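Local coordinates for protein alpha-1,6-mannanase (Bacteroides thetaiotaomicron, PDB 4V1S) that is a family GH76 glycoside hydrolase homologue that probably cleaves internal alpha-1,6-mannosidic linkages in mannans used by a gut symbiont, at residues Q77-I81 / Y127-P131. Sequence-based numbering, arbitrary orientation.
Sequences QVSFI and YATLP
Y127 meets I81 through its beta carbon: the I81 CD1 methyl lies 3.8 Å from Y127 CB, the two side chains crossing at about a right angle. I81 reaches this far because CG1 stands anti to its backbone N (chi1 -163°) and the chain continues extended to CD1. The same methyl packs 3.6 Å from the carbonyl O of A128, a van der Waals contact with a polar oxygen. T129 supplies the one hydrogen bond between the segments: its O accepts from I81 N at 2.8 Å, noticeably bent, with an angle of 133° at the hydrogen. F80 CA approaches that same oxygen at 3.2 Å, so the oxygen takes one hydrogen bond and a weaker CA-H...O contact from successive residues. The T129 hydroxyl, beside F80 CD1, is hydrogen-bonded to E144 of helix 142-159. Here two connecting loops of a mainly helical chain, consistent with the (alpha/alpha)6 barrel of GH76 in the six-hairpin glycosidase clan, are joined by one backbone hydrogen bond and by packing of side chains: residues 77-81 lead into helix 81-97, while residues 127-131 leave the hairpin of strands 117-121 and 124-127. L130 brings its forked end up against the other loop, CD2 lying 3.7 Å from F80 CD1 and 3.5 Å from V78 O, while CG and CD1 rest against F80 CE1. An alanine at L130 would lose this forked tip and is likely to leave the F80 ring less firmly held on that side, with a gap beside the V78 carbonyl. In the V78 conformer described here, P131 CG lies 3.8 Å from V78 CG1, and Y116 touches both of these side chains; the Y116 hydroxyl is also hydrogen-bonded to S79 O.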
ATOM      1  N   GLN A  77     -22.381   5.943  -3.251  1.00 18.98           N
ATOM      2  CA  GLN A  77     -21.656   5.196  -4.262  1.00 19.30           C
ATOM      3  C   GLN A  77     -20.870   4.113  -3.561  1.00 15.34           C
ATOM      4  O   GLN A  77     -20.351   4.334  -2.456  1.00 16.69           O
ATOM      5  CB  GLN A  77     -20.644   6.109  -4.980  1.00 23.89           C
ATOM      6  N   VAL A  78     -20.739   2.962  -4.224  1.00 14.90           N
ATOM      7  CA  VAL A  78     -19.837   1.931  -3.775  0.50 13.48           C
ATOM      8  C   VAL A  78     -18.410   2.504  -3.800  1.00 14.52           C
ATOM      9  O   VAL A  78     -18.055   3.295  -4.689  1.00 15.47           O
ATOM     10  CB  VAL A  78     -19.907   0.660  -4.657  0.50 12.10           C
ATOM     11  CG1 VAL A  78     -19.089  -0.463  -4.026  0.50  8.00           C
ATOM     12  CG2 VAL A  78     -21.342   0.183  -4.869  0.50 14.36           C
ATOM     13  N   SER A  79     -17.604   2.098  -2.830  1.00 12.01           N
ATOM     14  CA  SER A  79     -16.217   2.545  -2.727  1.00 11.97           C
ATOM     15  C   SER A  79     -15.360   2.182  -3.928  1.00 11.83           C
ATOM     16  O   SER A  79     -15.517   1.126  -4.564  1.00 12.31           O
ATOM     17  CB  SER A  79     -15.578   1.946  -1.486  1.00 12.37           C
ATOM     18  OG  SER A  79     -15.631   0.519  -1.488  1.00 12.81           O
ATOM     19  N   PHE A  80     -14.437   3.082  -4.247  1.00 13.40           N
ATOM     20  CA  PHE A  80     -13.338   2.752  -5.118  1.00 11.97           C
ATOM     21  C   PHE A  80     -12.512   1.652  -4.473  1.00 11.05           C
ATOM     22  O   PHE A  80     -12.572   1.427  -3.272  1.00 11.46           O
ATOM     23  CB  PHE A  80     -12.469   3.969  -5.373  1.00 13.32           C
ATOM     24  CG  PHE A  80     -13.171   5.076  -6.120  1.00 14.90           C
ATOM     25  CD1 PHE A  80     -13.481   4.940  -7.456  1.00 16.19           C
ATOM     26  CD2 PHE A  80     -13.502   6.265  -5.486  1.00 14.53           C
ATOM     27  CE1 PHE A  80     -14.134   5.932  -8.148  1.00 18.12           C
ATOM     28  CE2 PHE A  80     -14.136   7.279  -6.181  1.00 16.51           C
ATOM     29  CZ  PHE A  80     -14.448   7.107  -7.518  1.00 17.15           C
ATOM     30  N   ILE A  81     -11.749   0.946  -5.292  1.00  9.97           N
ATOM     31  CA  ILE A  81     -11.042  -0.226  -4.807  1.00 10.76           C
ATOM     32  C   ILE A  81     -10.043   0.116  -3.677  1.00 11.72           C
ATOM     33  O   ILE A  81      -9.840  -0.688  -2.731  1.00 10.99           O
ATOM     34  CB  ILE A  81     -10.383  -0.992  -5.981  1.00 10.26           C
ATOM     35  CG1 ILE A  81     -10.005  -2.399  -5.562  1.00 11.68           C
ATOM     36  CG2 ILE A  81      -9.173  -0.247  -6.538  1.00 11.66           C
ATOM     37  CD1 ILE A  81      -9.528  -3.254  -6.719  1.00 13.59           C
ATOM     38  N   TYR A 127      -8.196  -6.045 -12.163  1.00 12.64           N
ATOM     39  CA  TYR A 127      -9.135  -5.337 -11.302  1.00 10.22           C
ATOM     40  C   TYR A 127      -9.438  -3.916 -11.839  1.00 10.19           C
ATOM     41  O   TYR A 127      -8.570  -3.268 -12.376  1.00 11.44           O
ATOM     42  CB  TYR A 127      -8.579  -5.197  -9.882  1.00  9.46           C
ATOM     43  CG  TYR A 127      -8.564  -6.485  -9.082  1.00 10.02           C
ATOM     44  CD1 TYR A 127      -9.731  -6.993  -8.503  1.00  9.68           C
ATOM     45  CD2 TYR A 127      -7.396  -7.222  -8.934  1.00 11.29           C
ATOM     46  CE1 TYR A 127      -9.731  -8.222  -7.827  1.00 11.96           C
ATOM     47  CE2 TYR A 127      -7.384  -8.420  -8.222  1.00 11.49           C
ATOM     48  CZ  TYR A 127      -8.560  -8.919  -7.663  1.00 11.03           C
ATOM     49  OH  TYR A 127      -8.525 -10.113  -6.970  1.00 14.44           O
ATOM     50  N   ALA A 128     -10.690  -3.512 -11.648  1.00 10.12           N
ATOM     51  CA  ALA A 128     -11.217  -2.159 -11.935  1.00 10.53           C
ATOM     52  C   ALA A 128     -11.308  -1.322 -10.673  1.00 10.78           C
ATOM     53  O   ALA A 128     -11.340  -1.852  -9.541  1.00 11.62           O
ATOM     54  CB  ALA A 128     -12.558  -2.257 -12.633  1.00 11.72           C
ATOM     55  N   THR A 129     -11.419  -0.007 -10.884  1.00 11.57           N
ATOM     56  CA  THR A 129     -11.484   0.917  -9.792  1.00 11.95           C
ATOM     57  C   THR A 129     -12.836   0.846  -9.063  1.00 12.50           C
ATOM     58  O   THR A 129     -12.926   1.135  -7.870  1.00 12.84           O
ATOM     59  CB  THR A 129     -11.194   2.348 -10.258  1.00 12.44           C
ATOM     60  OG1 THR A 129     -10.764   3.127  -9.139  1.00 12.79           O
ATOM     61  CG2 THR A 129     -12.362   2.966 -10.994  1.00 15.30           C
ATOM     62  N   LEU A 130     -13.871   0.443  -9.784  1.00 12.99           N
ATOM     63  CA  LEU A 130     -15.204   0.242  -9.227  1.00 12.09           C
ATOM     64  C   LEU A 130     -15.721  -1.146  -9.606  1.00 12.63           C
ATOM     65  O   LEU A 130     -15.185  -1.799 -10.494  1.00 13.38           O
ATOM     66  CB  LEU A 130     -16.144   1.321  -9.774  1.00 14.15           C
ATOM     67  CG  LEU A 130     -16.016   2.732  -9.186  1.00 16.49           C
ATOM     68  CD1 LEU A 130     -16.718   3.760 -10.050  1.00 18.99           C
ATOM     69  CD2 LEU A 130     -16.532   2.789  -7.751  1.00 17.29           C
ATOM     70  N   PRO A 131     -16.789  -1.610  -8.935  1.00 12.41           N
ATOM     71  CA  PRO A 131     -17.334  -2.891  -9.307  1.00 13.48           C
ATOM     72  C   PRO A 131     -17.646  -2.982 -10.788  1.00 12.78           C
ATOM     73  O   PRO A 131     -18.113  -2.015 -11.396  1.00 16.19           O
ATOM     74  CB  PRO A 131     -18.595  -2.988  -8.456  1.00 13.81           C
ATOM     75  CG  PRO A 131     -18.195  -2.267  -7.192  1.00 14.80           C
ATOM     76  CD  PRO A 131     -17.413  -1.075  -7.721  1.00 14.69           C
TER